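Local coordinates for protein homoserine kinase (Cytophaga hutchinsonii, PDB 4P52) that probably catalyses the ATP-dependent phosphorylation of L-homoserine to O-phospho-L-homoserine, a step on the route to threonine, as a member of the GHMP kinase family, at residues R59-D62 and V66-T69; K110-P113 and G119-A122; D144-A149 and C168-F173; P262-V267 and C279-S284. All blocks are in the same frame, centred on the assembly; numbering follows the deposited sequence.

Contact 1 (R59-D62 and V66-T69); sequences RLSD and VRIT
Two groups grip NH2 of Arg-67: OG of Ser-61, which accepts a hydrogen bond from it, and the carboxylate of Glu-105, which forms a salt bridge to it. The serine bond is 3.0 Å from Arg-67 NH2 to Ser-61 OG and fairly straight, with an angle of 159° at the hydrogen. The hydroxyl oxygen meets the guanidinium at its edge, close to its plane, and Ser-61 CB lies at the same edge, 3.6 Å from Arg-67 NH2. Ser-61 holds OG opposite its own backbone N (chi1 -172°), which carries the oxygen across toward the arginine.

Arg-67 has farther to come. Its chain runs out extended at chi2 and then folds at chi3 (-55°), swinging the guanidinium round to the serine. The other terminal nitrogen, NH1, gives a hydrogen bond to the carbonyl of Lys-63 in the turn joining the two strands, while the backbone N of Lys-63 makes a weak bond to Ser-61 OG.

The strands 52-61 and 66-72 are not direct neighbours. Strand 103-110 lies between them, antiparallel to the first and parallel to the second, so the closest CA atoms, those of Ser-61 and Val-66, are 8.9 Å apart. The long arginine spans a gap that backbone bonding cannot.

The chemistry is that of a polar surface patch: Glu-105 probably balances the arginine charge, while serine and turn carbonyl fix how the guanidinium is rotated.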
loop_
_atom_site.group_PDB
_atom_site.type_symbol
_atom_site.label_atom_id
_atom_site.label_comp_id
_atom_site.label_asym_id
_atom_site.label_seq_id
_atom_site.Cartn_x
_atom_site.Cartn_y
_atom_site.Cartn_z
ATOM N N ARG A 59 -24.871 22.202 25.759
ATOM C CA ARG A 59 -26.165 22.867 25.950
ATOM C C ARG A 59 -26.140 24.221 25.283
ATOM O O ARG A 59 -25.094 24.865 25.215
ATOM C CB ARG A 59 -26.527 23.091 27.427
ATOM C CG ARG A 59 -26.070 22.021 28.381
ATOM C CD ARG A 59 -26.398 22.358 29.835
ATOM N NE ARG A 59 -26.145 21.179 30.683
ATOM C CZ ARG A 59 -26.979 20.121 30.819
ATOM N NH1 ARG A 59 -28.163 20.045 30.184
ATOM N NH2 ARG A 59 -26.632 19.112 31.614
ATOM N N LEU A 60 -27.302 24.667 24.827
ATOM C CA LEU A 60 -27.444 26.001 24.289
ATOM C C LEU A 60 -27.449 27.013 25.432
ATOM O O LEU A 60 -28.042 26.760 26.481
ATOM C CB LEU A 60 -28.747 26.114 23.500
ATOM C CG LEU A 60 -28.818 25.178 22.304
ATOM C CD1 LEU A 60 -30.206 25.281 21.691
ATOM C CD2 LEU A 60 -27.715 25.483 21.293
ATOM N N SER A 61 -26.798 28.155 25.229
ATOM C CA SER A 61 -26.771 29.200 26.234
ATOM C C SER A 61 -27.158 30.550 25.634
ATOM O O SER A 61 -26.762 30.885 24.504
ATOM C CB SER A 61 -25.392 29.254 26.893
ATOM O OG SER A 61 -25.377 30.142 28.000
ATOM N N ASP A 62 -27.953 31.311 26.384
ATOM C CA ASP A 62 -28.271 32.692 26.012
ATOM C C ASP A 62 -27.065 33.612 26.212
ATOM O O ASP A 62 -26.934 34.621 25.523
ATOM C CB ASP A 62 -29.495 33.203 26.775
ATOM C CG ASP A 62 -30.812 32.698 26.176
ATOM O OD1 ASP A 62 -30.768 31.880 25.231
ATOM O OD2 ASP A 62 -31.897 33.118 26.639
ATOM N N VAL A 66 -18.337 30.128 23.458
ATOM C CA VAL A 66 -18.225 28.721 23.705
ATOM C C VAL A 66 -17.434 28.590 24.995
ATOM O O VAL A 66 -16.332 29.094 25.072
ATOM C CB VAL A 66 -17.493 28.046 22.539
ATOM C CG1 VAL A 66 -17.319 26.557 22.792
ATOM C CG2 VAL A 66 -18.252 28.291 21.240
ATOM N N ARG A 67 -17.996 27.929 26.003
ATOM C CA ARG A 67 -17.373 27.852 27.326
ATOM C C ARG A 67 -17.309 26.437 27.812
ATOM O O ARG A 67 -18.212 25.657 27.564
ATOM C CB ARG A 67 -18.170 28.660 28.356
ATOM C CG ARG A 67 -18.418 30.115 27.991
ATOM C CD ARG A 67 -19.159 30.853 29.089
ATOM N NE ARG A 67 -20.419 30.210 29.464
ATOM C CZ ARG A 67 -21.534 30.220 28.726
ATOM N NH1 ARG A 67 -21.570 30.831 27.534
ATOM N NH2 ARG A 67 -22.630 29.609 29.179
ATOM N N ILE A 68 -16.261 26.100 28.542
ATOM C CA ILE A 68 -16.202 24.790 29.161
ATOM C C ILE A 68 -16.669 24.824 30.608
ATOM O O ILE A 68 -16.081 25.473 31.463
ATOM C CB ILE A 68 -14.826 24.160 29.038
ATOM C CG1 ILE A 68 -14.559 23.945 27.546
ATOM C CG2 ILE A 68 -14.771 22.874 29.867
ATOM C CD1 ILE A 68 -13.139 23.563 27.218
ATOM N N THR A 69 -17.735 24.093 30.857
ATOM C CA THR A 69 -18.422 24.096 32.122
ATOM C C THR A 69 -17.745 23.123 33.058
ATOM O O THR A 69 -17.731 23.337 34.258
ATOM C CB THR A 69 -19.901 23.691 31.879
ATOM O OG1 THR A 69 -20.649 24.863 31.547
ATOM C CG2 THR A 69 -20.546 22.949 33.074
#

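Contact 2 (K110-P113 and G119-A122); sequences KKMP and GSSA
Lys-110 NZ donates a hydrogen bond to Ser-120 OG; the 2.5 Å between them is unusually short and not to be read closely at this resolution. Both residues are buried, and this is the close-packed side. The lysine chain bends at chi2 and chi3 (-65° and -71°), curling its ammonium group back to the first turn of helix 120-135, where Asp-54 adds a salt bridge. Selenomethionine Met-112 fills in beside it: SE and CE of Met-112 each lie 3.8 Å from Ser-120 CA. Ser-120 thus meets a charge at its hydroxyl and apolar bulk at its backbone.

The other margin is looser. The Pro-113 ring turns away, while the backbone O of Pro-113 accepts a bond from Ser-116 OG; Lys-111 is exposed; and Ser-121 faces away to bond Glu-153. Gly-119, with positive phi, sits at the N-cap position just before the helix.

Were Lys-110 an alanine, Asp-54 would probably be left without its ammonium partner and Ser-120 OG without its donor.

Residues 113-122 carry the PxxxGLGSSA signature of GHMP kinases, whose glycine-rich loop wraps nucleotide phosphates. A buried ammonium paired with Asp-54 is consistent with the lysine fixing Ser-120 near the phosphate site.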
loop_
_atom_site.group_PDB
_atom_site.type_symbol
_atom_site.label_atom_id
_atom_site.label_comp_id
_atom_site.label_asym_id
_atom_site.label_seq_id
_atom_site.Cartn_x
_atom_site.Cartn_y
_atom_site.Cartn_z
ATOM N N LYS A 110 -14.174 12.245 29.935
ATOM C CA LYS A 110 -13.201 11.242 29.502
ATOM C C LYS A 110 -13.576 9.883 30.060
ATOM O O LYS A 110 -13.646 9.696 31.280
ATOM C CB LYS A 110 -11.778 11.596 29.944
ATOM C CG LYS A 110 -11.291 12.942 29.451
ATOM C CD LYS A 110 -11.163 12.994 27.939
ATOM C CE LYS A 110 -9.999 12.144 27.455
ATOM N NZ LYS A 110 -9.647 12.430 26.036
ATOM N N LYS A 111 -13.819 8.946 29.154
ATOM C CA LYS A 111 -14.134 7.576 29.500
ATOM C C LYS A 111 -12.970 6.718 29.035
ATOM O O LYS A 111 -13.104 5.512 28.840
ATOM C CB LYS A 111 -15.449 7.134 28.837
ATOM C CG LYS A 111 -16.683 7.911 29.290
ATOM C CD LYS A 111 -17.518 7.148 30.310
ATOM C CE LYS A 111 -18.397 6.106 29.632
ATOM N NZ LYS A 111 -19.640 5.849 30.412
HETATM N N MSE A 112 -11.823 7.357 28.856
HETATM C CA MSE A 112 -10.614 6.694 28.396
HETATM C C MSE A 112 -9.454 7.519 28.848
HETATM O O MSE A 112 -9.587 8.731 29.006
HETATM C CB MSE A 112 -10.602 6.595 26.876
HETATM C CG MSE A 112 -10.556 7.946 26.171
HETATM SE SE MSE A 112 -10.574 7.666 24.207
HETATM C CE MSE A 112 -8.886 6.676 24.000
ATOM N N PRO A 113 -8.287 6.881 29.032
ATOM C CA PRO A 113 -7.107 7.580 29.555
ATOM C C PRO A 113 -6.348 8.388 28.495
ATOM O O PRO A 113 -6.307 8.000 27.331
ATOM C CB PRO A 113 -6.252 6.444 30.100
ATOM C CG PRO A 113 -6.684 5.219 29.346
ATOM C CD PRO A 113 -7.999 5.473 28.677
ATOM N N GLY A 119 -6.188 7.409 20.596
ATOM C CA GLY A 119 -6.839 8.530 19.911
ATOM C C GLY A 119 -7.755 9.315 20.847
ATOM O O GLY A 119 -8.923 9.594 20.521
ATOM N N SER A 120 -7.211 9.684 22.008
ATOM C CA SER A 120 -7.999 10.269 23.079
ATOM C C SER A 120 -8.431 11.688 22.742
ATOM O O SER A 120 -9.612 12.052 22.865
ATOM C CB SER A 120 -7.212 10.251 24.389
ATOM O OG SER A 120 -8.060 10.581 25.473
ATOM N N SER A 121 -7.467 12.487 22.316
ATOM C CA SER A 121 -7.755 13.843 21.928
ATOM C C SER A 121 -8.713 13.888 20.724
ATOM O O SER A 121 -9.611 14.729 20.664
ATOM C CB SER A 121 -6.456 14.567 21.630
ATOM O OG SER A 121 -6.662 15.943 21.870
ATOM N N ALA A 122 -8.535 12.960 19.790
ATOM C CA ALA A 122 -9.363 12.887 18.601
ATOM C C ALA A 122 -10.841 12.654 18.951
ATOM O O ALA A 122 -11.736 13.320 18.399
ATOM C CB ALA A 122 -8.858 11.778 17.686
#

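Contact 3 (D144-A149 and C168-F173); sequences DLLPFA and CLYGGF
Leu-146 and Tyr-170 cross at about a right angle, the tyrosine reaching over the leucine with its hydroxyl end. Tyr-170 OH comes to 3.4 Å from Leu-146 CB, and further back along the ring Tyr-170 CE2 lies 4.1 Å from Leu-146 CD2, an oblique approach. Its first torsion (chi1 -67°) sets the ring carbon CG opposite the carbonyl carbon, which sends the ring from the last turn of helix 162-170 toward the start of helix 146-157. The hydroxyl bonds to the carbonyl of Lys-143, which precedes residues 144-149 in the chain.

Leu-169 works next to it through a single methyl. Leu-169 CD2 lies 3.5 Å from Leu-146 N and 4.1 Å from Leu-145 CB, wedged against the backbone where the two leucines join. Leu-145 itself turns on toward Val-129 and Asn-133 of helix 120-135, and Leu-169 also touches Val-126 there, so that helix lies behind the pair.

A phenylalanine in place of Tyr-170 would probably keep much of the ring packing but leave the Lys-143 carbonyl without this donor and the ring less firmly fixed.

Past Tyr-170 the chain turns out of the helix at Gly-171 with positive phi. The contact is chiefly apolar, two helices of the N-terminal GHMP domain meeting end to start, with the tyrosine hydroxyl adding one polar tie to the backbone within the apolar contact.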
loop_
_atom_site.group_PDB
_atom_site.type_symbol
_atom_site.label_atom_id
_atom_site.label_comp_id
_atom_site.label_asym_id
_atom_site.label_seq_id
_atom_site.Cartn_x
_atom_site.Cartn_y
_atom_site.Cartn_z
ATOM N N ASP A 144 -18.163 16.545 5.914
ATOM C CA ASP A 144 -17.517 17.845 5.905
ATOM C C ASP A 144 -17.089 18.340 7.268
ATOM O O ASP A 144 -16.502 19.418 7.363
ATOM C CB ASP A 144 -18.405 18.873 5.220
ATOM C CG ASP A 144 -18.503 18.637 3.716
ATOM O OD1 ASP A 144 -17.440 18.670 3.045
ATOM O OD2 ASP A 144 -19.634 18.393 3.219
ATOM N N LEU A 145 -17.361 17.561 8.321
ATOM C CA LEU A 145 -16.915 17.942 9.656
ATOM C C LEU A 145 -15.439 17.678 9.891
ATOM O O LEU A 145 -14.839 18.287 10.801
ATOM C CB LEU A 145 -17.733 17.265 10.740
ATOM C CG LEU A 145 -19.247 17.437 10.628
ATOM C CD1 LEU A 145 -19.921 16.657 11.745
ATOM C CD2 LEU A 145 -19.652 18.911 10.628
ATOM N N LEU A 146 -14.848 16.803 9.076
ATOM C CA LEU A 146 -13.453 16.406 9.285
ATOM C C LEU A 146 -12.452 17.587 9.427
ATOM O O LEU A 146 -11.664 17.609 10.383
ATOM C CB LEU A 146 -12.997 15.397 8.229
ATOM C CG LEU A 146 -11.571 14.882 8.422
ATOM C CD1 LEU A 146 -11.361 14.247 9.787
ATOM C CD2 LEU A 146 -11.253 13.870 7.340
ATOM N N PRO A 147 -12.498 18.578 8.503
ATOM C CA PRO A 147 -11.519 19.677 8.609
ATOM C C PRO A 147 -11.595 20.433 9.942
ATOM O O PRO A 147 -10.548 20.810 10.507
ATOM C CB PRO A 147 -11.886 20.612 7.446
ATOM C CG PRO A 147 -12.707 19.791 6.512
ATOM C CD PRO A 147 -13.407 18.756 7.353
ATOM N N PHE A 148 -12.808 20.644 10.449
ATOM C CA PHE A 148 -12.961 21.316 11.725
ATOM C C PHE A 148 -12.341 20.526 12.857
ATOM O O PHE A 148 -11.718 21.094 13.752
ATOM C CB PHE A 148 -14.421 21.603 11.996
ATOM C CG PHE A 148 -15.040 22.478 10.967
ATOM C CD1 PHE A 148 -14.634 23.792 10.832
ATOM C CD2 PHE A 148 -16.009 21.983 10.115
ATOM C CE1 PHE A 148 -15.192 24.608 9.870
ATOM C CE2 PHE A 148 -16.583 22.792 9.151
ATOM C CZ PHE A 148 -16.170 24.107 9.025
ATOM N N ALA A 149 -12.498 19.209 12.811
ATOM C CA ALA A 149 -11.914 18.368 13.839
ATOM C C ALA A 149 -10.387 18.401 13.713
ATOM O O ALA A 149 -9.691 18.447 14.722
ATOM C CB ALA A 149 -12.466 16.956 13.754
ATOM N N CYS A 168 -12.552 7.862 13.549
ATOM C CA CYS A 168 -13.330 8.213 14.691
ATOM C C CYS A 168 -14.656 8.842 14.235
ATOM O O CYS A 168 -15.733 8.452 14.690
ATOM C CB CYS A 168 -12.563 9.174 15.595
ATOM S SG CYS A 168 -13.556 9.560 17.045
ATOM N N LEU A 169 -14.559 9.805 13.337
ATOM C CA LEU A 169 -15.711 10.516 12.837
ATOM C C LEU A 169 -16.551 9.690 11.872
ATOM O O LEU A 169 -17.763 9.781 11.894
ATOM C CB LEU A 169 -15.274 11.823 12.159
ATOM C CG LEU A 169 -16.333 12.652 11.436
ATOM C CD1 LEU A 169 -17.418 13.225 12.364
ATOM C CD2 LEU A 169 -15.634 13.757 10.654
ATOM N N TYR A 170 -15.910 8.902 11.021
ATOM C CA TYR A 170 -16.616 8.235 9.945
ATOM C C TYR A 170 -16.976 6.836 10.303
ATOM O O TYR A 170 -17.794 6.232 9.632
ATOM C CB TYR A 170 -15.770 8.178 8.683
ATOM C CG TYR A 170 -15.502 9.514 8.060
ATOM C CD1 TYR A 170 -16.433 10.537 8.111
ATOM C CD2 TYR A 170 -14.310 9.756 7.393
ATOM C CE1 TYR A 170 -16.173 11.776 7.536
ATOM C CE2 TYR A 170 -14.047 10.983 6.808
ATOM C CZ TYR A 170 -14.986 11.982 6.876
ATOM O OH TYR A 170 -14.709 13.186 6.273
ATOM N N GLY A 171 -16.346 6.296 11.340
ATOM C CA GLY A 171 -16.449 4.864 11.611
ATOM C C GLY A 171 -15.647 4.040 10.624
ATOM O O GLY A 171 -15.243 4.521 9.566
ATOM N N GLY A 172 -15.380 2.800 11.003
ATOM C CA GLY A 172 -14.816 1.840 10.085
ATOM C C GLY A 172 -13.314 1.886 10.004
ATOM O O GLY A 172 -12.628 2.349 10.937
ATOM N N PHE A 173 -12.818 1.403 8.869
ATOM C CA PHE A 173 -11.407 1.285 8.602
ATOM C C PHE A 173 -11.024 2.240 7.472
ATOM O O PHE A 173 -11.628 2.224 6.405
ATOM C CB PHE A 173 -11.099 -0.152 8.197
ATOM C CG PHE A 173 -9.654 -0.477 8.266
ATOM C CD1 PHE A 173 -8.763 0.103 7.368
ATOM C CD2 PHE A 173 -9.173 -1.346 9.252
ATOM C CE1 PHE A 173 -7.405 -0.160 7.448
ATOM C CE2 PHE A 173 -7.808 -1.612 9.347
ATOM C CZ PHE A 173 -6.926 -1.012 8.437
#

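Contact 4 (P262-V267 and C279-S284); sequences PGFDDV and CSISGS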
loop_
_atom_site.group_PDB
_atom_site.type_symbol
_atom_site.label_atom_id
_atom_site.label_comp_id
_atom_site.label_asym_id
_atom_site.label_seq_id
_atom_site.Cartn_x
_atom_site.Cartn_y
_atom_site.Cartn_z
ATOM N N PRO A 262 6.958 -0.919 28.343
ATOM C CA PRO A 262 7.409 -2.014 29.208
ATOM C C PRO A 262 6.756 -3.333 28.826
ATOM O O PRO A 262 5.545 -3.380 28.652
ATOM C CB PRO A 262 6.940 -1.583 30.590
ATOM C CG PRO A 262 6.750 -0.099 30.485
ATOM C CD PRO A 262 6.281 0.151 29.089
ATOM N N GLY A 263 7.562 -4.382 28.663
ATOM C CA GLY A 263 7.057 -5.727 28.402
ATOM C C GLY A 263 6.596 -5.974 26.982
ATOM O O GLY A 263 6.022 -7.028 26.681
ATOM N N PHE A 264 6.853 -5.024 26.090
ATOM C CA PHE A 264 6.298 -5.089 24.767
ATOM C C PHE A 264 6.598 -6.428 24.106
ATOM O O PHE A 264 5.697 -7.077 23.557
ATOM C CB PHE A 264 6.832 -3.974 23.875
ATOM C CG PHE A 264 6.340 -4.077 22.460
ATOM C CD1 PHE A 264 5.058 -3.677 22.133
ATOM C CD2 PHE A 264 7.124 -4.649 21.477
ATOM C CE1 PHE A 264 4.567 -3.807 20.847
ATOM C CE2 PHE A 264 6.648 -4.774 20.170
ATOM C CZ PHE A 264 5.363 -4.341 19.865
ATOM N N ASP A 265 7.864 -6.825 24.123
ATOM C CA ASP A 265 8.253 -8.034 23.430
ATOM C C ASP A 265 7.534 -9.275 23.948
ATOM O O ASP A 265 7.068 -10.102 23.147
ATOM C CB ASP A 265 9.757 -8.204 23.473
ATOM C CG ASP A 265 10.486 -7.080 22.754
ATOM O OD1 ASP A 265 9.878 -6.423 21.858
ATOM O OD2 ASP A 265 11.675 -6.847 23.085
ATOM N N ASP A 266 7.407 -9.391 25.271
ATOM C CA ASP A 266 6.691 -10.514 25.869
ATOM C C ASP A 266 5.209 -10.487 25.557
ATOM O O ASP A 266 4.597 -11.537 25.337
ATOM C CB ASP A 266 6.860 -10.529 27.374
ATOM C CG ASP A 266 8.284 -10.805 27.793
ATOM O OD1 ASP A 266 8.971 -11.627 27.123
ATOM O OD2 ASP A 266 8.708 -10.189 28.801
ATOM N N VAL A 267 4.631 -9.287 25.552
ATOM C CA VAL A 267 3.211 -9.148 25.315
ATOM C C VAL A 267 2.914 -9.523 23.864
ATOM O O VAL A 267 1.938 -10.221 23.596
ATOM C CB VAL A 267 2.703 -7.739 25.654
ATOM C CG1 VAL A 267 1.283 -7.560 25.178
ATOM C CG2 VAL A 267 2.773 -7.489 27.150
ATOM N N CYS A 279 0.113 -8.310 15.594
ATOM C CA CYS A 279 0.051 -7.577 16.822
ATOM C C CYS A 279 1.077 -6.470 16.765
ATOM O O CYS A 279 2.221 -6.724 16.402
ATOM C CB CYS A 279 0.342 -8.533 17.982
ATOM S SG CYS A 279 0.580 -7.684 19.553
ATOM N N SER A 280 0.666 -5.251 17.115
ATOM C CA SER A 280 1.585 -4.126 17.185
ATOM C C SER A 280 1.167 -3.007 18.144
ATOM O O SER A 280 0.175 -3.123 18.867
ATOM C CB SER A 280 1.835 -3.539 15.786
ATOM O OG SER A 280 3.075 -2.784 15.784
ATOM N N ILE A 281 1.930 -1.920 18.151
ATOM C CA ILE A 281 1.612 -0.772 18.979
ATOM C C ILE A 281 0.394 -0.072 18.428
ATOM O O ILE A 281 0.297 0.113 17.232
ATOM C CB ILE A 281 2.779 0.221 19.016
ATOM C CG1 ILE A 281 4.024 -0.467 19.591
ATOM C CG2 ILE A 281 2.415 1.498 19.807
ATOM C CD1 ILE A 281 5.324 0.256 19.271
ATOM N N SER A 282 -0.524 0.343 19.292
ATOM C CA SER A 282 -1.646 1.135 18.831
ATOM C C SER A 282 -1.274 2.599 18.854
ATOM O O SER A 282 -0.879 3.117 19.908
ATOM C CB SER A 282 -2.839 0.893 19.730
ATOM O OG SER A 282 -3.884 1.773 19.364
ATOM N N GLY A 283 -1.404 3.276 17.711
ATOM C CA GLY A 283 -0.987 4.684 17.598
ATOM C C GLY A 283 0.438 4.893 18.118
ATOM O O GLY A 283 1.382 4.247 17.660
ATOM N N SER A 284 0.620 5.766 19.097
ATOM C CA SER A 284 1.958 5.981 19.602
ATOM C C SER A 284 2.189 5.246 20.952
ATOM O O SER A 284 3.211 5.451 21.628
ATOM C CB SER A 284 2.209 7.481 19.716
ATOM O OG SER A 284 1.226 8.028 20.569
#
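Phe-264 meets Ile-281 through one ring corner: Phe-264 CE1 lies 3.6 Å from Ile-281 CG1 and CZ is 4.1 Å from the same carbon. The two side chains cross at about a right angle, and the methylene comes at the ring obliquely. Next to it the ring edge points at the backbone, where Phe-264 CE1 is 4.4 Å from Ser-280 C. The phenylalanine extends away from its own backbone N (chi1 176°), which takes the ring off the first turn of the helix and down onto the strand.

Around this pair comes a shell of neighbours. Glu-254 of helix 253-257 touches both Phe-264 and Ile-281; Ser-280 starts its side chain away from residues 262-267, and its OG bonds Glu-254. Ile-288 from the adjoining strand lies against Phe-264, Val-267 and Cys-279, while Ile-261 and Arg-257 flank Ile-281. Met-305 and Phe-309 of helix 295-310 meet Val-267.

Gly-263 holds the N-cap position, and Gly-263 O accepts Val-267 N at 2.9 Å, which sets the first turn from which Phe-264 projects.

Helix 264-273 thus packs on strand 278-281, at the edge of a four-stranded antiparallel sheet of order 2-3-1-4, as in the ferredoxin-like arrangement of GHMP kinase C-terminal domains. Just beyond the strand, Ser-282 to Ser-284 begin the glycine-rich SGSGPS segment, which is a signature motif of the family.

Overall arrangement
The contacts follow one another along the chain, from the far edge of the N-terminal part to the C-terminal domain: contacts 1 and 4 have centres 40 Å apart on opposite sides of the chain's centre. Contact 2 sits between, its centre 19 Å from that of contact 4, with nearest atoms about 6 Å apart; Ser-282 OG bonds Gly-117 O in the glycine-rich loop between the two segments of contact 2, joining two family signature segments at the probable active site. Contact 3 lies 15 Å from contact 2, centre to centre; Leu-145 and Leu-169 touch helix 120-135, at whose start contact 2 lies. Strand 103-110, which pairs with both strands of contact 1, leads toward contact 2, 21 Å away between centres.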